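Local atomic coordinates of sulfite dehydrogenase (Paracoccus pantotrophus, PDB entry 2XTS), a protein that oxidises protein-bound sulfane sulfur in the Sox system, as the molybdenum-cofactor subunit of a complex with a heme-carrying cytochrome. Residues H25-P30 with A202-H207; P57-E62 with P273-R278; P110-T115 with D191-F196. One frame throughout, in Å; residues are numbered along the deposited sequence.

How the contacts relate
Contacts 1 and 3 are partly buried, whereas contact 2 is a buried one. Contact 1 is polar, a phenol and a guanidinium gathered round a shared carboxylate; contact 2 stacks an amide on an imidazole beside the cytochrome chain; contact 3 presses a methionine methyl between threonines of one curled sheet. Contacts 1 and 3 share elements: Leu203 N probably donates to Phe196 O (3.2 Å), which ties the start of 202-207 to strand 193-198, the strand that carries Met193. Contact 2 lies apart, its centre about 32 Å from that of contact 3. All three touch the second subunit, and Glu62 of contact 2 forms a salt bridge with Arg111 of that subunit, a residue of contact 3 in its own chain.

Contact 1: H25-P30 with A202-H207; sequences HPYGLP and ALRKEH. With MTE (phosphonic acidmono-(2-amino-5,6-dimercapto-4-oxo-3,7,8a,9,10,10a-hexahydro-4H-8-oxa-1,3,9,10-tetraaza-anthracen-7-ylmethyl)ester), chain E.
The N-terminal arm meets the loop that brings Glu206 and His207 to the molybdopterin phosphate here, where Tyr27 points its hydroxyl at the end of Arg204. Tyr27 OH lies 3.1 Å from Arg204 NH2, with the ring and guanidinium planes turned 72° apart. What gathers the two groups is Glu201, just ahead of the loop: its OE1 is hydrogen-bonded to Tyr27 OH and its OE2 forms a salt bridge with Arg204 NH2. A bend at chi2 (-57°) turns the arginine chain toward the arm. Further on, a short turn closed by His207 N to Arg204 O (3.0 Å) carries the histidine to the cofactor. There His207 CD2 comes within 3.1 Å of O3P of the MTE phosphate, the oxygen approaching the ring obliquely, while Glu206 CG sits 3.9 Å above one ring face. His207 NE2 is hydrogen-bonded to Ala71 O, which helps fix the rotation of the ring. With an alanine in place of His207, Ala71 O would probably lose this donor and a gap would open beside the phosphate. The arm runs between helix 6-9 and strand 52-53 and makes backbone hydrogen bonds to the second subunit from Pro26 and Gly28. The loop joins strand 201-202 to strand 212-214, and on the latter Arg212 is touched by both Leu203 and His207.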
loop_
_atom_site.group_PDB
_atom_site.type_symbol
_atom_site.label_atom_id
_atom_site.label_comp_id
_atom_site.label_asym_id
_atom_site.label_seq_id
_atom_site.Cartn_x
_atom_site.Cartn_y
_atom_site.Cartn_z
ATOM N N HIS A 25 18.816 3.146 0.935
ATOM C CA HIS A 25 17.687 2.819 1.824
ATOM C C HIS A 25 17.012 1.523 1.398
ATOM O O HIS A 25 16.138 1.531 0.528
ATOM C CB HIS A 25 16.669 3.960 1.809
ATOM C CG HIS A 25 17.255 5.280 2.184
ATOM N ND1 HIS A 25 17.677 5.560 3.465
ATOM C CD2 HIS A 25 17.548 6.371 1.437
ATOM C CE1 HIS A 25 18.180 6.783 3.496
ATOM N NE2 HIS A 25 18.107 7.297 2.283
ATOM N N PRO A 26 17.423 0.392 1.996
ATOM C CA PRO A 26 16.818 -0.864 1.603
ATOM C C PRO A 26 15.314 -0.956 1.856
ATOM O O PRO A 26 14.606 -1.643 1.118
ATOM C CB PRO A 26 17.622 -1.891 2.404
ATOM C CG PRO A 26 18.949 -1.281 2.523
ATOM C CD PRO A 26 18.653 0.179 2.780
ATOM N N TYR A 27 14.839 -0.301 2.902
ATOM C CA TYR A 27 13.417 -0.216 3.188
ATOM C C TYR A 27 13.149 1.236 3.612
ATOM O O TYR A 27 13.556 1.678 4.699
ATOM C CB TYR A 27 12.965 -1.207 4.266
ATOM C CG TYR A 27 11.470 -1.437 4.188
ATOM C CD1 TYR A 27 10.569 -0.455 4.598
ATOM C CD2 TYR A 27 10.946 -2.593 3.630
ATOM C CE1 TYR A 27 9.208 -0.632 4.495
ATOM C CE2 TYR A 27 9.587 -2.791 3.514
ATOM C CZ TYR A 27 8.710 -1.801 3.949
ATOM O OH TYR A 27 7.356 -1.925 3.844
ATOM N N GLY A 28 12.520 1.992 2.716
ATOM C CA GLY A 28 12.386 3.432 2.869
ATOM C C GLY A 28 11.179 3.884 3.639
ATOM O O GLY A 28 10.238 3.148 3.861
ATOM N N LEU A 29 11.255 5.142 4.036
ATOM C CA LEU A 29 10.210 5.901 4.696
ATOM C C LEU A 29 9.855 7.135 3.870
ATOM O O LEU A 29 10.593 7.517 2.975
ATOM C CB LEU A 29 10.721 6.336 6.080
ATOM C CG LEU A 29 10.729 5.257 7.167
ATOM C CD1 LEU A 29 11.484 5.699 8.412
ATOM C CD2 LEU A 29 9.297 4.823 7.513
ATOM N N PRO A 30 8.711 7.764 4.172
ATOM C CA PRO A 30 8.378 9.032 3.531
ATOM C C PRO A 30 9.441 10.116 3.621
ATOM O O PRO A 30 10.218 10.140 4.578
ATOM C CB PRO A 30 7.118 9.473 4.272
ATOM C CG PRO A 30 6.502 8.170 4.735
ATOM C CD PRO A 30 7.672 7.344 5.118
ATOM N N ALA A 202 3.975 -8.847 4.912
ATOM C CA ALA A 202 3.433 -9.343 6.166
ATOM C C ALA A 202 2.718 -8.245 6.922
ATOM O O ALA A 202 3.087 -7.069 6.827
ATOM C CB ALA A 202 4.516 -9.958 7.032
ATOM N N LEU A 203 1.703 -8.619 7.686
ATOM C CA LEU A 203 1.094 -7.694 8.617
ATOM C C LEU A 203 2.169 -7.015 9.459
ATOM O O LEU A 203 3.162 -7.627 9.836
ATOM C CB LEU A 203 0.214 -8.468 9.582
ATOM C CG LEU A 203 -0.958 -9.284 9.055
ATOM C CD1 LEU A 203 -1.650 -10.041 10.131
ATOM C CD2 LEU A 203 -1.931 -8.334 8.427
ATOM N N ARG A 204 1.950 -5.745 9.774
ATOM C CA ARG A 204 2.810 -5.056 10.735
ATOM C C ARG A 204 2.579 -5.638 12.135
ATOM O O ARG A 204 1.537 -6.234 12.437
ATOM C CB ARG A 204 2.546 -3.545 10.669
ATOM C CG ARG A 204 2.801 -2.931 9.312
ATOM C CD ARG A 204 4.222 -3.177 8.833
ATOM N NE ARG A 204 4.575 -2.634 7.522
ATOM C CZ ARG A 204 5.006 -1.387 7.322
ATOM N NH1 ARG A 204 4.994 -0.495 8.304
ATOM N NH2 ARG A 204 5.389 -1.010 6.112
ATOM N N LYS A 205 3.590 -5.490 12.989
ATOM C CA LYS A 205 3.505 -5.982 14.353
ATOM C C LYS A 205 2.205 -5.549 15.018
ATOM O O LYS A 205 1.463 -6.362 15.588
ATOM C CB LYS A 205 4.679 -5.471 15.168
ATOM C CG LYS A 205 4.681 -5.897 16.625
ATOM C CD LYS A 205 5.915 -5.372 17.342
ATOM C CE LYS A 205 5.881 -5.575 18.824
ATOM N NZ LYS A 205 7.131 -5.010 19.405
ATOM N N GLU A 206 1.925 -4.255 14.904
ATOM C CA GLU A 206 0.806 -3.626 15.557
ATOM C C GLU A 206 -0.538 -3.962 14.945
ATOM O O GLU A 206 -1.572 -3.682 15.547
ATOM C CB GLU A 206 1.021 -2.100 15.588
ATOM C CG GLU A 206 1.068 -1.376 14.247
ATOM C CD GLU A 206 2.431 -1.316 13.586
ATOM O OE1 GLU A 206 3.322 -2.160 13.837
ATOM O OE2 GLU A 206 2.599 -0.380 12.777
ATOM N N HIS A 207 -0.508 -4.569 13.760
ATOM C CA HIS A 207 -1.710 -5.011 13.047
ATOM C C HIS A 207 -1.911 -6.523 13.108
ATOM O O HIS A 207 -2.733 -7.075 12.399
ATOM C CB HIS A 207 -1.693 -4.528 11.597
ATOM C CG HIS A 207 -1.602 -3.040 11.453
ATOM N ND1 HIS A 207 -0.866 -2.429 10.454
ATOM C CD2 HIS A 207 -2.180 -2.049 12.171
ATOM C CE1 HIS A 207 -0.977 -1.113 10.593
ATOM N NE2 HIS A 207 -1.785 -0.861 11.611
HETATM N N1 MTE E . -7.071 -8.202 18.559
HETATM C C2 MTE E . -6.439 -8.467 19.697
HETATM N N2 MTE E . -5.880 -9.686 19.861
HETATM N N3 MTE E . -6.316 -7.552 20.678
HETATM C C4 MTE E . -6.847 -6.299 20.582
HETATM O O4 MTE E . -6.679 -5.506 21.532
HETATM N N5 MTE E . -8.237 -4.750 19.181
HETATM C C6 MTE E . -9.333 -4.851 18.245
HETATM C C7 MTE E . -8.993 -5.548 16.938
HETATM N N8 MTE E . -8.333 -6.801 17.201
HETATM C C9 MTE E . -7.578 -5.949 19.381
HETATM C C10 MTE E . -7.675 -6.993 18.354
HETATM C "C1'" MTE E . -9.974 -3.511 17.932
HETATM S "S1'" MTE E . -11.010 -2.771 19.132
HETATM C "C2'" MTE E . -9.832 -2.918 16.723
HETATM S "S2'" MTE E . -10.699 -1.497 16.293
HETATM C "C3'" MTE E . -8.913 -3.544 15.696
HETATM O "O3'" MTE E . -8.173 -4.680 16.174
HETATM C "C4'" MTE E . -7.876 -2.533 15.245
HETATM O "O4'" MTE E . -7.062 -3.106 14.212
HETATM P P MTE E . -5.673 -2.361 13.921
HETATM O O1P MTE E . -6.183 -0.954 13.486
HETATM O O2P MTE E . -4.866 -2.247 15.173
HETATM O O3P MTE E . -5.063 -3.106 12.784
#

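Contact 2: P57-E62 with P273-R278; sequences PIHALE and PQVPIR
Stacking carries most of this contact: the side-chain amide of Gln274 lies over one face of the His59 imidazole, their planes only 21° apart. Gln274 NE2 sits over the ring centre, 3.5 Å above its plane, while OE1 reaches back to His59 CG at 3.5 Å. Closer to the backbone, Gln274 CB comes to 3.5 Å from His59 CD2. The opposite face of the imidazole is covered by Ala60 CB, 4.0 Å above the plane, so the ring is sandwiched between its own chain neighbour and the distant glutamine. His59 CG stands between the backbone N and the carbonyl carbon (chi1 65°), the crowded position, which folds the ring back beside Ala60. A beta turn closed by Ala60 N to Pro57 O (3.0 Å) shapes the backbone here. Van der Waals contact is added by Val275, whose CG2 lies near the ring plane at its edge, 3.8 Å from His59 CB and 3.6 Å from His59 O. Hydrogen bonding goes to third parties: His59 NE2 to Gly194 O of the cytochrome chain, and Gln274 NE2 to Gln137 OE1 and to Ala193 O of the cytochrome chain. The two loops thus touch each other by faces and methyls and spend their polar ends on their surroundings, making the stacked pair part of the surface that docks the cytochrome.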
loop_
_atom_site.group_PDB
_atom_site.type_symbol
_atom_site.label_atom_id
_atom_site.label_comp_id
_atom_site.label_asym_id
_atom_site.label_seq_id
_atom_site.Cartn_x
_atom_site.Cartn_y
_atom_site.Cartn_z
ATOM N N PRO A 57 -4.047 9.317 9.424
ATOM C CA PRO A 57 -4.086 10.688 8.882
ATOM C C PRO A 57 -4.909 10.784 7.604
ATOM O O PRO A 57 -4.398 11.216 6.582
ATOM C CB PRO A 57 -2.609 11.002 8.634
ATOM C CG PRO A 57 -2.014 9.699 8.319
ATOM C CD PRO A 57 -2.703 8.723 9.257
ATOM N N ILE A 58 -6.200 10.465 7.702
ATOM C CA ILE A 58 -7.060 10.475 6.530
ATOM C C ILE A 58 -7.278 11.855 5.915
ATOM O O ILE A 58 -7.733 11.940 4.814
ATOM C CB ILE A 58 -8.414 9.782 6.802
ATOM C CG1 ILE A 58 -9.207 10.478 7.914
ATOM C CG2 ILE A 58 -8.214 8.280 7.081
ATOM C CD1 ILE A 58 -10.668 10.110 7.937
ATOM N N HIS A 59 -6.990 12.940 6.625
ATOM C CA HIS A 59 -7.041 14.262 6.019
ATOM C C HIS A 59 -6.059 14.418 4.873
ATOM O O HIS A 59 -6.304 15.179 3.960
ATOM C CB HIS A 59 -6.775 15.314 7.082
ATOM C CG HIS A 59 -5.399 15.257 7.655
ATOM N ND1 HIS A 59 -4.954 14.175 8.379
ATOM C CD2 HIS A 59 -4.409 16.183 7.696
ATOM C CE1 HIS A 59 -3.724 14.405 8.789
ATOM N NE2 HIS A 59 -3.366 15.620 8.397
ATOM N N ALA A 60 -4.919 13.741 4.963
ATOM C CA ALA A 60 -3.795 13.968 4.045
ATOM C C ALA A 60 -3.674 12.917 2.967
ATOM O O ALA A 60 -2.956 13.117 2.003
ATOM C CB ALA A 60 -2.486 14.055 4.820
ATOM N N LEU A 61 -4.368 11.807 3.124
ATOM C CA LEU A 61 -4.302 10.710 2.181
ATOM C C LEU A 61 -5.218 10.949 0.988
ATOM O O LEU A 61 -6.130 11.740 1.045
ATOM C CB LEU A 61 -4.630 9.389 2.867
ATOM C CG LEU A 61 -3.744 9.000 4.043
ATOM C CD1 LEU A 61 -4.286 7.763 4.730
ATOM C CD2 LEU A 61 -2.261 8.830 3.703
ATOM N N GLU A 62 -4.974 10.216 -0.086
ATOM C CA GLU A 62 -5.855 10.172 -1.253
ATOM C C GLU A 62 -6.085 8.711 -1.644
ATOM O O GLU A 62 -5.568 7.781 -1.007
ATOM C CB GLU A 62 -5.312 11.018 -2.431
ATOM C CG GLU A 62 -6.068 12.310 -2.667
ATOM C CD GLU A 62 -7.414 12.155 -3.316
ATOM O OE1 GLU A 62 -8.068 13.199 -3.522
ATOM O OE2 GLU A 62 -7.844 11.027 -3.623
ATOM N N PRO A 273 -10.753 20.428 8.888
ATOM C CA PRO A 273 -10.048 21.343 9.802
ATOM C C PRO A 273 -8.521 21.351 9.708
ATOM O O PRO A 273 -7.918 22.397 9.903
ATOM C CB PRO A 273 -10.515 20.879 11.184
ATOM C CG PRO A 273 -11.918 20.373 10.908
ATOM C CD PRO A 273 -11.819 19.669 9.569
ATOM N N GLN A 274 -7.906 20.208 9.420
ATOM C CA GLN A 274 -6.464 20.124 9.243
ATOM C C GLN A 274 -6.025 20.493 7.835
ATOM O O GLN A 274 -4.832 20.459 7.564
ATOM C CB GLN A 274 -5.992 18.690 9.520
ATOM C CG GLN A 274 -6.164 18.204 10.951
ATOM C CD GLN A 274 -6.174 16.697 11.014
ATOM O OE1 GLN A 274 -7.127 16.063 10.552
ATOM N NE2 GLN A 274 -5.098 16.102 11.562
ATOM N N VAL A 275 -6.962 20.749 6.924
ATOM C CA VAL A 275 -6.679 21.049 5.526
ATOM C C VAL A 275 -7.448 22.324 5.139
ATOM O O VAL A 275 -8.444 22.294 4.403
ATOM C CB VAL A 275 -7.081 19.887 4.589
ATOM C CG1 VAL A 275 -6.559 20.145 3.163
ATOM C CG2 VAL A 275 -6.591 18.560 5.104
ATOM N N PRO A 276 -7.023 23.462 5.683
ATOM C CA PRO A 276 -7.654 24.734 5.325
ATOM C C PRO A 276 -7.435 25.120 3.880
ATOM O O PRO A 276 -6.490 24.642 3.247
ATOM C CB PRO A 276 -6.930 25.726 6.226
ATOM C CG PRO A 276 -5.598 25.115 6.442
ATOM C CD PRO A 276 -5.883 23.664 6.581
ATOM N N ILE A 277 -8.315 25.968 3.364
ATOM C CA ILE A 277 -8.154 26.509 2.027
ATOM C C ILE A 277 -7.261 27.731 2.133
ATOM O O ILE A 277 -7.685 28.743 2.676
ATOM C CB ILE A 277 -9.500 26.906 1.408
ATOM C CG1 ILE A 277 -10.511 25.764 1.511
ATOM C CG2 ILE A 277 -9.284 27.346 -0.043
ATOM C CD1 ILE A 277 -11.909 26.182 1.068
ATOM N N ARG A 278 -6.013 27.630 1.693
ATOM C CA ARG A 278 -5.064 28.746 1.767
ATOM C C ARG A 278 -4.831 29.402 0.420
ATOM O O ARG A 278 -4.115 30.393 0.343
ATOM C CB ARG A 278 -3.712 28.275 2.311
ATOM C CG ARG A 278 -3.715 27.708 3.720
ATOM C CD ARG A 278 -2.267 27.524 4.142
ATOM N NE ARG A 278 -2.049 27.302 5.573
ATOM C CZ ARG A 278 -1.846 26.114 6.144
ATOM N NH1 ARG A 278 -1.889 24.985 5.440
ATOM N NH2 ARG A 278 -1.615 26.057 7.442
#

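Contact 3: P110-T115 with D191-F196; sequences PRTTTT and DVMLAF
A methionine methyl resting against the backbone of a crossing strand makes this contact, within one curled antiparallel sheet of the molybdopterin-binding domain: Met193 of strand 193-198 touches Thr112, Thr113 and Thr114 of strand 112-119. The short strand segments cross at 88° and approach to 8.6 Å, so no direct pairing is possible and side chains must span the gap. Met193 does this with CG anti to its backbone N (chi1 171°) and a turn at chi3 (-60°) that brings CE, the atom in touch, up to the peptide between Thr113 and Thr114. There CE lies 3.6 Å from Thr114 N and 3.7 Å from Thr113 C. Two side chains flank the methyl: Thr112 OG1 stands 3.7 Å from CE, and Thr114 CG2 follows at 3.9 Å. The alternation of the strand explains this, since the CB atoms of Thr112 and Thr114 face Met193 while that of Thr113 faces away and its OG1 is hydrogen-bonded to Tyr148 O. All the contacts are van der Waals; no hydrogen bond links the segments. Strand 143-152 joins the two by pairing with both, Thr112 with Gly150 and Thr114 with Tyr148, then Leu194 with Val151. Strand 212-214 pairs with Met193 through Val214, whose side chain also touches Thr114, and helix 153-160 packs against Val192 and Leu194.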
loop_
_atom_site.group_PDB
_atom_site.type_symbol
_atom_site.label_atom_id
_atom_site.label_comp_id
_atom_site.label_asym_id
_atom_site.label_seq_id
_atom_site.Cartn_x
_atom_site.Cartn_y
_atom_site.Cartn_z
ATOM N N PRO A 110 -4.870 -23.285 0.427
ATOM C CA PRO A 110 -5.276 -22.429 -0.683
ATOM C C PRO A 110 -5.569 -21.009 -0.202
ATOM O O PRO A 110 -6.234 -20.810 0.817
ATOM C CB PRO A 110 -6.528 -23.131 -1.215
ATOM C CG PRO A 110 -6.275 -24.580 -0.908
ATOM C CD PRO A 110 -5.625 -24.557 0.452
ATOM N N ARG A 111 -5.102 -20.028 -0.966
ATOM C CA ARG A 111 -5.201 -18.624 -0.585
ATOM C C ARG A 111 -6.293 -17.862 -1.293
ATOM O O ARG A 111 -6.674 -18.205 -2.396
ATOM C CB ARG A 111 -3.870 -17.922 -0.840
ATOM C CG ARG A 111 -2.735 -18.529 -0.034
ATOM C CD ARG A 111 -1.388 -17.895 -0.330
ATOM N NE ARG A 111 -0.339 -18.636 0.351
ATOM C CZ ARG A 111 0.959 -18.526 0.104
ATOM N NH1 ARG A 111 1.412 -17.617 -0.751
ATOM N NH2 ARG A 111 1.794 -19.305 0.752
ATOM N N THR A 112 -6.798 -16.847 -0.614
ATOM C CA THR A 112 -7.787 -15.936 -1.150
ATOM C C THR A 112 -7.341 -14.508 -0.826
ATOM O O THR A 112 -6.397 -14.287 -0.084
ATOM C CB THR A 112 -9.167 -16.168 -0.503
ATOM O OG1 THR A 112 -9.034 -16.079 0.917
ATOM C CG2 THR A 112 -9.749 -17.530 -0.903
ATOM N N THR A 113 -8.059 -13.544 -1.380
ATOM C CA THR A 113 -7.795 -12.147 -1.153
ATOM C C THR A 113 -9.083 -11.377 -0.949
ATOM O O THR A 113 -10.124 -11.724 -1.500
ATOM C CB THR A 113 -6.980 -11.523 -2.311
ATOM O OG1 THR A 113 -6.600 -10.178 -1.981
ATOM C CG2 THR A 113 -7.770 -11.488 -3.584
ATOM N N THR A 114 -9.013 -10.319 -0.155
ATOM C CA THR A 114 -10.072 -9.324 -0.145
ATOM C C THR A 114 -9.456 -7.989 0.192
ATOM O O THR A 114 -8.415 -7.935 0.821
ATOM C CB THR A 114 -11.177 -9.678 0.872
ATOM O OG1 THR A 114 -12.340 -8.895 0.597
ATOM C CG2 THR A 114 -10.721 -9.403 2.284
ATOM N N THR A 115 -10.093 -6.938 -0.281
ATOM C CA THR A 115 -9.749 -5.569 0.073
ATOM C C THR A 115 -10.899 -5.053 0.927
ATOM O O THR A 115 -12.046 -5.080 0.521
ATOM C CB THR A 115 -9.539 -4.718 -1.182
ATOM O OG1 THR A 115 -8.461 -5.311 -1.879
ATOM C CG2 THR A 115 -9.176 -3.296 -0.826
ATOM N N ASP A 191 -17.079 -15.059 4.340
ATOM C CA ASP A 191 -15.917 -14.315 3.877
ATOM C C ASP A 191 -14.909 -13.948 4.964
ATOM O O ASP A 191 -14.071 -13.080 4.759
ATOM C CB ASP A 191 -16.360 -13.059 3.120
ATOM C CG ASP A 191 -17.159 -12.092 3.969
ATOM O OD1 ASP A 191 -17.487 -12.417 5.136
ATOM O OD2 ASP A 191 -17.479 -11.000 3.446
ATOM N N VAL A 192 -14.959 -14.605 6.111
ATOM C CA VAL A 192 -13.930 -14.359 7.138
ATOM C C VAL A 192 -12.639 -15.058 6.713
ATOM O O VAL A 192 -12.649 -16.225 6.343
ATOM C CB VAL A 192 -14.337 -14.786 8.573
ATOM C CG1 VAL A 192 -13.241 -14.457 9.595
ATOM C CG2 VAL A 192 -15.638 -14.106 8.975
ATOM N N MET A 193 -11.542 -14.326 6.792
ATOM C CA MET A 193 -10.225 -14.791 6.384
ATOM C C MET A 193 -9.256 -14.717 7.558
ATOM O O MET A 193 -9.335 -13.802 8.386
ATOM C CB MET A 193 -9.723 -13.892 5.231
ATOM C CG MET A 193 -8.271 -14.067 4.802
ATOM S SD MET A 193 -7.622 -12.695 3.852
ATOM C CE MET A 193 -8.771 -12.740 2.486
ATOM N N LEU A 194 -8.337 -15.674 7.624
ATOM C CA LEU A 194 -7.112 -15.540 8.392
ATOM C C LEU A 194 -6.065 -14.951 7.458
ATOM O O LEU A 194 -5.563 -15.633 6.556
ATOM C CB LEU A 194 -6.671 -16.901 8.963
ATOM C CG LEU A 194 -5.456 -16.881 9.881
ATOM C CD1 LEU A 194 -5.793 -16.190 11.204
ATOM C CD2 LEU A 194 -4.909 -18.292 10.080
ATOM N N ALA A 195 -5.750 -13.682 7.683
ATOM C CA ALA A 195 -4.869 -12.924 6.797
ATOM C C ALA A 195 -3.455 -12.929 7.313
ATOM O O ALA A 195 -3.219 -12.777 8.499
ATOM C CB ALA A 195 -5.354 -11.500 6.683
ATOM N N PHE A 196 -2.506 -13.100 6.397
ATOM C CA PHE A 196 -1.075 -12.995 6.711
ATOM C C PHE A 196 -0.403 -11.845 6.009
ATOM O O PHE A 196 0.643 -11.365 6.484
ATOM C CB PHE A 196 -0.272 -14.235 6.298
ATOM C CG PHE A 196 -1.000 -15.515 6.422
ATOM C CD1 PHE A 196 -1.519 -15.907 7.661
ATOM C CD2 PHE A 196 -1.164 -16.354 5.328
ATOM C CE1 PHE A 196 -2.213 -17.099 7.787
ATOM C CE2 PHE A 196 -1.850 -17.552 5.455
ATOM C CZ PHE A 196 -2.374 -17.922 6.685
#